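PDB 2ZWS: neutral ceramidase from Pseudomonas aeruginosa, which hydrolyses the N-acyl linkage of ceramides to give sphingosine and a free fatty acid, and also catalyses the reverse synthesis. Local coordinates for residues A19-M24 / L113-F118; D179-V184 / R419-V424; L393-F398 / A473-L478. One frame throughout, in Å; residues are numbered along the deposited sequence. Where two conformers were deposited one is given.

Interaction 1 closes along the chain before the other two open, whereas interactions 2 and 3 interleave, their segments alternating from 179 to 478. Interaction 1 stands apart, its centre about 34 Å from that of interaction 2 and about 30 Å from that of interaction 3. Interactions 2 and 3 have centres about 15 Å apart and touch where helix 414-428 lies against helix 471-488, with Ile420 beside Tyr475 and Arg419 beside Gln476. Interaction 2 ties helix 414-428 to the start of strand 181-189, while interaction 3 lays helix 471-488 on the sheet carrying strand 392-400. All six segments belong to the N-terminal ceramidase domain, which also holds the zinc site.

Interaction 1 (A19-M24 / L113-F118)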
loop_
_atom_site.group_PDB
_atom_site.type_symbol
_atom_site.label_atom_id
_atom_site.label_comp_id
_atom_site.label_asym_id
_atom_site.label_seq_id
_atom_site.Cartn_x
_atom_site.Cartn_y
_atom_site.Cartn_z
ATOM N N ALA A 19 -5.354 -15.034 -8.856
ATOM C CA ALA A 19 -5.519 -15.144 -10.306
ATOM C C ALA A 19 -6.833 -14.579 -10.786
ATOM O O ALA A 19 -7.855 -14.699 -10.118
ATOM C CB ALA A 19 -5.399 -16.592 -10.746
ATOM N N GLU A 20 -6.776 -13.936 -11.955
ATOM C CA GLU A 20 -7.954 -13.501 -12.727
ATOM C C GLU A 20 -8.720 -12.335 -12.066
ATOM O O GLU A 20 -9.961 -12.229 -12.164
ATOM C CB GLU A 20 -8.867 -14.703 -13.098
ATOM C CG GLU A 20 -8.148 -15.710 -14.048
ATOM C CD GLU A 20 -9.072 -16.790 -14.626
ATOM O OE1 GLU A 20 -10.079 -17.122 -13.966
ATOM O OE2 GLU A 20 -8.761 -17.311 -15.735
ATOM N N VAL A 21 -7.971 -11.433 -11.416
ATOM C CA VAL A 21 -8.534 -10.159 -11.002
ATOM C C VAL A 21 -7.630 -9.033 -11.523
ATOM O O VAL A 21 -6.401 -9.079 -11.345
ATOM C CB VAL A 21 -8.679 -10.045 -9.451
ATOM C CG1 VAL A 21 -9.249 -8.674 -9.053
ATOM C CG2 VAL A 21 -9.615 -11.110 -8.934
ATOM N N GLY A 22 -8.231 -8.012 -12.140
ATOM C CA GLY A 22 -7.474 -6.830 -12.554
ATOM C C GLY A 22 -6.679 -6.241 -11.396
ATOM O O GLY A 22 -7.189 -6.116 -10.266
ATOM N N MET A 23 -5.442 -5.866 -11.687
ATOM C CA MET A 23 -4.567 -5.257 -10.686
ATOM C C MET A 23 -4.812 -3.758 -10.512
ATOM O O MET A 23 -5.255 -3.071 -11.473
ATOM C CB MET A 23 -3.114 -5.607 -11.047
ATOM C CG MET A 23 -2.932 -7.121 -10.818
ATOM S SD MET A 23 -1.524 -7.897 -11.623
ATOM C CE MET A 23 -0.186 -7.375 -10.571
ATOM N N MET A 24 -4.519 -3.253 -9.310
ATOM C CA MET A 24 -4.834 -1.874 -8.950
ATOM C C MET A 24 -3.625 -0.947 -9.118
ATOM O O MET A 24 -2.575 -1.165 -8.498
ATOM C CB MET A 24 -5.310 -1.785 -7.485
ATOM C CG MET A 24 -5.794 -0.377 -7.061
ATOM S SD MET A 24 -7.241 0.096 -8.018
ATOM C CE MET A 24 -6.978 1.862 -8.301
ATOM N N LEU A 113 -12.773 0.781 -12.136
ATOM C CA LEU A 113 -13.090 0.696 -13.567
ATOM C C LEU A 113 -12.371 -0.426 -14.310
ATOM O O LEU A 113 -13.020 -1.251 -14.974
ATOM C CB LEU A 113 -12.773 2.032 -14.237
ATOM C CG LEU A 113 -13.822 3.124 -14.158
ATOM C CD1 LEU A 113 -13.287 4.423 -14.796
ATOM C CD2 LEU A 113 -15.132 2.681 -14.832
ATOM N N SER A 114 -11.039 -0.459 -14.213
ATOM C CA SER A 114 -10.258 -1.454 -14.984
ATOM C C SER A 114 -10.416 -2.886 -14.435
ATOM O O SER A 114 -10.065 -3.868 -15.098
ATOM C CB SER A 114 -8.781 -1.086 -14.987
ATOM O OG SER A 114 -8.297 -1.145 -13.658
ATOM N N VAL A 115 -10.905 -2.985 -13.197
ATOM C CA VAL A 115 -11.096 -4.268 -12.502
ATOM C C VAL A 115 -12.486 -4.853 -12.819
ATOM O O VAL A 115 -12.789 -6.014 -12.441
ATOM C CB VAL A 115 -10.958 -4.081 -10.967
ATOM C CG1 VAL A 115 -10.769 -5.424 -10.278
ATOM C CG2 VAL A 115 -9.766 -3.136 -10.603
ATOM N N LEU A 116 -13.317 -4.044 -13.500
ATOM C CA LEU A 116 -14.702 -4.392 -13.876
ATOM C C LEU A 116 -15.649 -4.389 -12.669
ATOM O O LEU A 116 -16.720 -5.006 -12.718
ATOM C CB LEU A 116 -14.776 -5.760 -14.565
ATOM C CG LEU A 116 -13.869 -6.027 -15.764
ATOM C CD1 LEU A 116 -14.007 -7.460 -16.245
ATOM C CD2 LEU A 116 -14.204 -5.028 -16.890
ATOM N N GLY A 117 -15.263 -3.686 -11.600
ATOM C CA GLY A 117 -16.142 -3.480 -10.455
ATOM C C GLY A 117 -15.536 -3.965 -9.137
ATOM O O GLY A 117 -14.324 -4.175 -9.020
ATOM N N PHE A 118 -16.418 -4.172 -8.162
ATOM C CA PHE A 118 -16.055 -4.497 -6.794
ATOM C C PHE A 118 -15.750 -5.987 -6.643
ATOM O O PHE A 118 -16.541 -6.834 -7.083
ATOM C CB PHE A 118 -17.250 -4.143 -5.916
ATOM C CG PHE A 118 -17.028 -4.391 -4.470
ATOM C CD1 PHE A 118 -17.768 -5.363 -3.789
ATOM C CD2 PHE A 118 -16.075 -3.650 -3.793
ATOM C CE1 PHE A 118 -17.557 -5.582 -2.441
ATOM C CE2 PHE A 118 -15.858 -3.852 -2.457
ATOM C CZ PHE A 118 -16.587 -4.825 -1.769
HETATM O O HOH W 1 -10.964 -8.004 -12.997
HETATM O O HOH W 2 -7.127 -3.565 -13.537
#
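Val115 sits over the backbone of Gly22 and accounts for much of the surface buried here. Its two methyls spread around one carbonyl oxygen: CG1 lies 3.6 Å from Gly22 O and CG2 4.0 Å from the same atom. CG1 also reaches Val21, where the two CG1 methyls, of Val21 and Val115, meet at 3.8 Å. In both valines this branch is anti to the backbone N (chi1 179° in Val21, -164° in Val115), and the side chains pass each other obliquely.

Gly22 is where the chains come closest, with its CA 4.4 Å from Val115 CA. Having no side chain on the face turned to the loop, it lets main chain lie against main chain. The polar links then run through water. One water accepts from Gly22 N at 2.9 Å and donates to Val115 O at 2.8 Å. A second joins the next residues, lying 2.8 Å from Met23 O and 2.7 Å from Ser114 OG. Ser114 thus adds a water-mediated polar link beside the apolar valine patch.

A Schellman motif ends the preceding helix: Leu116 takes a positive phi as the C-prime residue, Leu116 N bonds to Leu113 O, and Gly117 N reaches back to Asn112 O. Val115, just before that turn, lies with its methyls alongside Val21 and Gly22 O. Its side chain is about 8 Å from that of Ser106, an inferred substrate-binding residue.

Strand 22-24 pairs antiparallel with strand 101-102, and its approach bends at Glu20 and Val21, where Glu20 bonds His548 and touches Trp588 of strand 584-591. Leu113 packs on helix 350-354, and the loop 113-118 carries the chain from helix 109-112 to helix 120-138.

Interaction 2 (D179-V184 / R419-V424)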
loop_
_atom_site.group_PDB
_atom_site.type_symbol
_atom_site.label_atom_id
_atom_site.label_comp_id
_atom_site.label_asym_id
_atom_site.label_seq_id
_atom_site.Cartn_x
_atom_site.Cartn_y
_atom_site.Cartn_z
ATOM N N ASP A 179 11.995 15.151 -3.332
ATOM C CA ASP A 179 11.988 15.367 -1.901
ATOM C C ASP A 179 12.901 14.291 -1.317
ATOM O O ASP A 179 12.548 13.103 -1.299
ATOM C CB ASP A 179 10.571 15.273 -1.312
ATOM C CG ASP A 179 10.556 15.415 0.203
ATOM O OD1 ASP A 179 11.638 15.593 0.822
ATOM O OD2 ASP A 179 9.453 15.344 0.775
ATOM N N PRO A 180 14.120 14.664 -0.910
ATOM C CA PRO A 180 15.077 13.634 -0.555
ATOM C C PRO A 180 14.902 13.195 0.898
ATOM O O PRO A 180 15.583 12.295 1.357
ATOM C CB PRO A 180 16.412 14.351 -0.738
ATOM C CG PRO A 180 16.109 15.722 -0.304
ATOM C CD PRO A 180 14.693 16.014 -0.777
ATOM N N GLN A 181 13.973 13.821 1.618
ATOM C CA GLN A 181 13.904 13.541 3.052
ATOM C C GLN A 181 13.275 12.196 3.369
ATOM O O GLN A 181 12.123 11.940 3.001
ATOM C CB GLN A 181 13.160 14.639 3.815
ATOM C CG GLN A 181 13.221 14.395 5.337
ATOM C CD GLN A 181 12.783 15.614 6.127
ATOM O OE1 GLN A 181 13.616 16.402 6.611
ATOM N NE2 GLN A 181 11.492 15.795 6.237
ATOM N N MET A 182 14.046 11.356 4.059
ATOM C CA MET A 182 13.490 10.199 4.729
ATOM C C MET A 182 13.465 10.445 6.247
ATOM O O MET A 182 14.464 10.886 6.833
ATOM C CB MET A 182 14.316 8.947 4.434
ATOM C CG MET A 182 13.807 7.715 5.201
ATOM S SD MET A 182 14.721 6.220 4.834
ATOM C CE MET A 182 14.094 5.834 3.175
ATOM N N SER A 183 12.334 10.145 6.882
ATOM C CA SER A 183 12.187 10.222 8.336
ATOM C C SER A 183 11.995 8.804 8.848
ATOM O O SER A 183 11.368 7.971 8.185
ATOM C CB SER A 183 10.929 11.040 8.696
ATOM O OG SER A 183 11.005 12.361 8.160
ATOM N N VAL A 184 12.533 8.516 10.034
ATOM C CA VAL A 184 12.357 7.197 10.648
ATOM C C VAL A 184 11.927 7.346 12.092
ATOM O O VAL A 184 12.572 8.065 12.862
ATOM C CB VAL A 184 13.648 6.315 10.554
ATOM C CG1 VAL A 184 13.415 4.916 11.191
ATOM C CG2 VAL A 184 14.122 6.191 9.112
ATOM N N ARG A 419 4.406 22.431 1.197
ATOM C CA ARG A 419 3.710 23.654 1.638
ATOM C C ARG A 419 2.824 23.391 2.877
ATOM O O ARG A 419 2.746 24.216 3.802
ATOM C CB ARG A 419 2.877 24.247 0.508
ATOM C CG ARG A 419 3.727 25.056 -0.475
ATOM C CD ARG A 419 2.812 25.678 -1.490
ATOM N NE ARG A 419 3.537 26.094 -2.681
ATOM C CZ ARG A 419 2.928 26.542 -3.770
ATOM N NH1 ARG A 419 3.648 26.903 -4.838
ATOM N NH2 ARG A 419 1.602 26.634 -3.783
ATOM N N ILE A 420 2.174 22.234 2.898
ATOM C CA ILE A 420 1.315 21.893 4.035
ATOM C C ILE A 420 2.163 21.626 5.278
ATOM O O ILE A 420 1.875 22.137 6.348
ATOM C CB ILE A 420 0.397 20.712 3.713
ATOM C CG1 ILE A 420 -0.564 21.118 2.582
ATOM C CG2 ILE A 420 -0.385 20.303 4.958
ATOM C CD1 ILE A 420 -1.444 19.993 2.050
ATOM N N ARG A 421 3.248 20.878 5.106
ATOM C CA ARG A 421 4.186 20.619 6.184
ATOM C C ARG A 421 4.679 21.920 6.825
ATOM O O ARG A 421 4.658 22.063 8.050
ATOM C CB ARG A 421 5.367 19.846 5.626
ATOM C CG ARG A 421 5.813 18.703 6.488
ATOM C CD ARG A 421 7.152 18.231 5.985
ATOM N NE ARG A 421 7.089 17.747 4.612
ATOM C CZ ARG A 421 8.157 17.506 3.843
ATOM N NH1 ARG A 421 9.399 17.734 4.282
ATOM N NH2 ARG A 421 7.978 17.020 2.617
ATOM N N ARG A 422 5.114 22.863 5.990
ATOM C CA ARG A 422 5.602 24.176 6.447
ATOM C C ARG A 422 4.538 24.921 7.236
ATOM O O ARG A 422 4.818 25.523 8.274
ATOM C CB ARG A 422 6.012 25.046 5.261
ATOM C CG ARG A 422 7.315 24.649 4.612
ATOM C CD ARG A 422 7.550 25.426 3.328
ATOM N NE ARG A 422 8.835 25.040 2.769
ATOM C CZ ARG A 422 9.226 25.265 1.523
ATOM N NH1 ARG A 422 8.424 25.873 0.656
ATOM N NH2 ARG A 422 10.429 24.856 1.149
ATOM N N ALA A 423 3.319 24.916 6.696
ATOM C CA ALA A 423 2.219 25.673 7.297
ATOM C C ALA A 423 1.850 25.078 8.658
ATOM O O ALA A 423 1.619 25.804 9.629
ATOM C CB ALA A 423 1.037 25.690 6.375
ATOM N N VAL A 424 1.802 23.746 8.727
ATOM C CA VAL A 424 1.514 23.050 9.972
ATOM C C VAL A 424 2.635 23.229 11.001
ATOM O O VAL A 424 2.354 23.508 12.179
ATOM C CB VAL A 424 1.204 21.565 9.718
ATOM C CG1 VAL A 424 1.227 20.734 11.043
ATOM C CG2 VAL A 424 -0.130 21.432 8.984
HETATM O O HOH W 3 11.727 17.539 2.669
#
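Arg421 reaches out from its helix to Asp179 and makes the salt bridge on which this contact rests. NH2 donates to Asp179 OD2 at 2.9 Å, on the syn side of the oxygen but well out of the carboxylate plane, and the bond is bent, with 138° at the hydrogen. The carboxylate and guanidinium planes are only 16° apart, with Asp179 OD2 at the guanidinium edge, not over its face, and the two side chains approach from opposite directions. A water doubles the link: it meets the guanidinium edge in plane, accepting from Arg421 NH1 at 2.8 Å, and donates to Asp179 OD1 at 2.7 Å. Arg421 was modelled in two conformers, and this account holds for one of them.

The carboxylate is held from its own chain as well. Gln181 N donates to Asp179 OD1 at 3.0 Å, closing an Asx turn just as the strand begins. Asn245 bonds to both partners, giving ND2 to Asp179 OD2 and accepting from Arg421 NH2 on OD1. With both oxygens engaged in this way, the acid is probably fixed firmly in rotation.

Packing beyond the ion pair is sparse. Gln181 NE2 comes to 3.5 Å from Arg421 NH1, but both are donors and the approach is oblique. The guanidinium gets there by a fold in the arginine chain at chi3 (-61°).

Behind these side chains, strand 181-189 lies between strands 142-152 and 194-200, and Met182 turns to helix 265-286. Helix 414-428 rests through Ile420 and Val424 on strand 403-407 and is flanked by helix 471-488.

Interaction 3 (L393-F398 / A473-L478); sequences LPIQMF and AAYQQL
Ile395 meets both Tyr475 and Leu478 in an alpha/beta layer packing, helix 471-488 lying on the four-stranded mixed sheet to which strand 392-400 belongs. The local axes pass 10.2 Å apart at a crossing angle of -44°. Alternate strand residues face the helix, and Ile395 carries the tight part. Its CD1 comes to the edge of the Tyr475 ring, 3.9 Å from Tyr475 CD1 and near the ring plane. Its CG1 lies 4.0 Å from Leu478 CD1, the two side chains crossing at about a right angle. In Ile395 the CG1 branch stands anti to the carbonyl carbon (chi1 -60°), and a second turn at chi2 carries CD1 to the ring edge. Phe412 meets the Tyr475 ring edge-to-face, and Phe304 meets it with the planes at about 60°.

The contact loosens toward the C-terminal end of the strand segment. Met397 also faces the helical layer, yet its side chain stays 6.0 Å from residues 473-478 and packs instead on Met482 and Leu486, later in the same helix. Gln476, partly exposed, turns from the strand to helix 414-428 and bonds Gln472 through OE1. The Leu393 end lies nearer the inferred substrate site: the side chain of Leu393 is about 5 Å from that of Gln68.

At that end the ring of Tyr475 reaches down toward the sheet and leans to the Leu393 end of the strand, although its CB does not point straight at the strand. Leu393 crosses it at about a right angle, putting its CD1 methyl 3.5 Å from Tyr475 OH.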
loop_
_atom_site.group_PDB
_atom_site.type_symbol
_atom_site.label_atom_id
_atom_site.label_comp_id
_atom_site.label_asym_id
_atom_site.label_seq_id
_atom_site.Cartn_x
_atom_site.Cartn_y
_atom_site.Cartn_z
ATOM N N LEU A 393 -14.126 13.437 2.803
ATOM C CA LEU A 393 -12.758 12.918 2.931
ATOM C C LEU A 393 -12.202 13.080 4.341
ATOM O O LEU A 393 -12.495 14.073 5.011
ATOM C CB LEU A 393 -11.832 13.610 1.916
ATOM C CG LEU A 393 -12.143 13.280 0.440
ATOM C CD1 LEU A 393 -11.325 14.165 -0.424
ATOM C CD2 LEU A 393 -11.840 11.812 0.162
ATOM N N PRO A 394 -11.422 12.087 4.806
ATOM C CA PRO A 394 -10.872 12.132 6.149
ATOM C C PRO A 394 -9.617 13.001 6.193
ATOM O O PRO A 394 -8.745 12.902 5.302
ATOM C CB PRO A 394 -10.498 10.667 6.414
ATOM C CG PRO A 394 -10.088 10.127 5.050
ATOM C CD PRO A 394 -11.011 10.873 4.063
ATOM N N ILE A 395 -9.543 13.827 7.241
ATOM C CA ILE A 395 -8.348 14.596 7.543
ATOM C C ILE A 395 -7.970 14.186 8.977
ATOM O O ILE A 395 -8.834 14.169 9.869
ATOM C CB ILE A 395 -8.644 16.120 7.496
ATOM C CG1 ILE A 395 -9.148 16.587 6.096
ATOM C CG2 ILE A 395 -7.430 16.923 7.984
ATOM C CD1 ILE A 395 -8.145 16.331 4.998
ATOM N N GLN A 396 -6.698 13.856 9.212
ATOM C CA GLN A 396 -6.284 13.311 10.487
ATOM C C GLN A 396 -4.869 13.750 10.804
ATOM O O GLN A 396 -4.014 13.855 9.900
ATOM C CB GLN A 396 -6.326 11.784 10.400
ATOM C CG GLN A 396 -6.089 11.100 11.756
ATOM C CD GLN A 396 -6.196 9.607 11.627
ATOM O OE1 GLN A 396 -5.591 9.035 10.730
ATOM N NE2 GLN A 396 -6.987 8.962 12.510
ATOM N N MET A 397 -4.619 13.952 12.100
ATOM C CA MET A 397 -3.276 14.230 12.604
ATOM C C MET A 397 -3.074 13.516 13.922
ATOM O O MET A 397 -3.977 13.498 14.772
ATOM C CB MET A 397 -3.045 15.725 12.838
ATOM C CG MET A 397 -3.066 16.592 11.600
ATOM S SD MET A 397 -2.876 18.358 11.930
ATOM C CE MET A 397 -1.300 18.372 12.795
ATOM N N PHE A 398 -1.901 12.885 14.069
ATOM C CA PHE A 398 -1.470 12.337 15.356
ATOM C C PHE A 398 -0.371 13.242 15.892
ATOM O O PHE A 398 0.471 13.712 15.126
ATOM C CB PHE A 398 -0.827 10.956 15.204
ATOM C CG PHE A 398 -1.796 9.824 14.965
ATOM C CD1 PHE A 398 -3.180 10.009 15.006
ATOM C CD2 PHE A 398 -1.299 8.550 14.731
ATOM C CE1 PHE A 398 -4.052 8.944 14.776
ATOM C CE2 PHE A 398 -2.169 7.471 14.527
ATOM C CZ PHE A 398 -3.537 7.670 14.563
ATOM N N ALA A 473 -4.858 24.238 -1.724
ATOM C CA ALA A 473 -5.157 25.307 -0.759
ATOM C C ALA A 473 -6.173 24.808 0.277
ATOM O O ALA A 473 -6.017 25.072 1.486
ATOM C CB ALA A 473 -5.696 26.534 -1.501
ATOM N N ALA A 474 -7.166 24.053 -0.191
ATOM C CA ALA A 474 -8.188 23.457 0.708
ATOM C C ALA A 474 -7.530 22.532 1.718
ATOM O O ALA A 474 -7.811 22.619 2.930
ATOM C CB ALA A 474 -9.234 22.674 -0.083
ATOM N N TYR A 475 -6.673 21.628 1.229
ATOM C CA TYR A 475 -5.989 20.716 2.168
ATOM C C TYR A 475 -5.106 21.488 3.144
ATOM O O TYR A 475 -5.037 21.150 4.315
ATOM C CB TYR A 475 -5.166 19.691 1.416
ATOM C CG TYR A 475 -5.944 18.516 0.895
ATOM C CD1 TYR A 475 -6.398 17.514 1.760
ATOM C CD2 TYR A 475 -6.195 18.377 -0.474
ATOM C CE1 TYR A 475 -7.093 16.416 1.278
ATOM C CE2 TYR A 475 -6.863 17.278 -0.975
ATOM C CZ TYR A 475 -7.316 16.286 -0.084
ATOM O OH TYR A 475 -7.973 15.166 -0.541
ATOM N N GLN A 476 -4.440 22.545 2.672
ATOM C CA GLN A 476 -3.582 23.294 3.568
ATOM C C GLN A 476 -4.421 23.953 4.675
ATOM O O GLN A 476 -4.060 23.877 5.858
ATOM C CB GLN A 476 -2.773 24.345 2.801
ATOM C CG GLN A 476 -1.655 24.972 3.602
ATOM C CD GLN A 476 -0.597 25.593 2.720
ATOM O OE1 GLN A 476 -0.143 24.980 1.746
ATOM N NE2 GLN A 476 -0.178 26.810 3.067
ATOM N N GLN A 477 -5.544 24.544 4.296
ATOM C CA GLN A 477 -6.454 25.147 5.275
ATOM C C GLN A 477 -6.938 24.120 6.294
ATOM O O GLN A 477 -6.943 24.388 7.494
ATOM C CB GLN A 477 -7.668 25.706 4.564
ATOM C CG GLN A 477 -8.747 26.223 5.494
ATOM C CD GLN A 477 -9.851 26.868 4.718
ATOM O OE1 GLN A 477 -10.960 26.330 4.621
ATOM N NE2 GLN A 477 -9.545 27.996 4.110
ATOM N N LEU A 478 -7.346 22.952 5.792
ATOM C CA LEU A 478 -7.885 21.902 6.658
ATOM C C LEU A 478 -6.853 21.422 7.681
ATOM O O LEU A 478 -7.166 21.259 8.880
ATOM C CB LEU A 478 -8.398 20.741 5.814
ATOM C CG LEU A 478 -9.631 21.063 4.961
ATOM C CD1 LEU A 478 -9.932 19.925 4.001
ATOM C CD2 LEU A 478 -10.849 21.400 5.790
#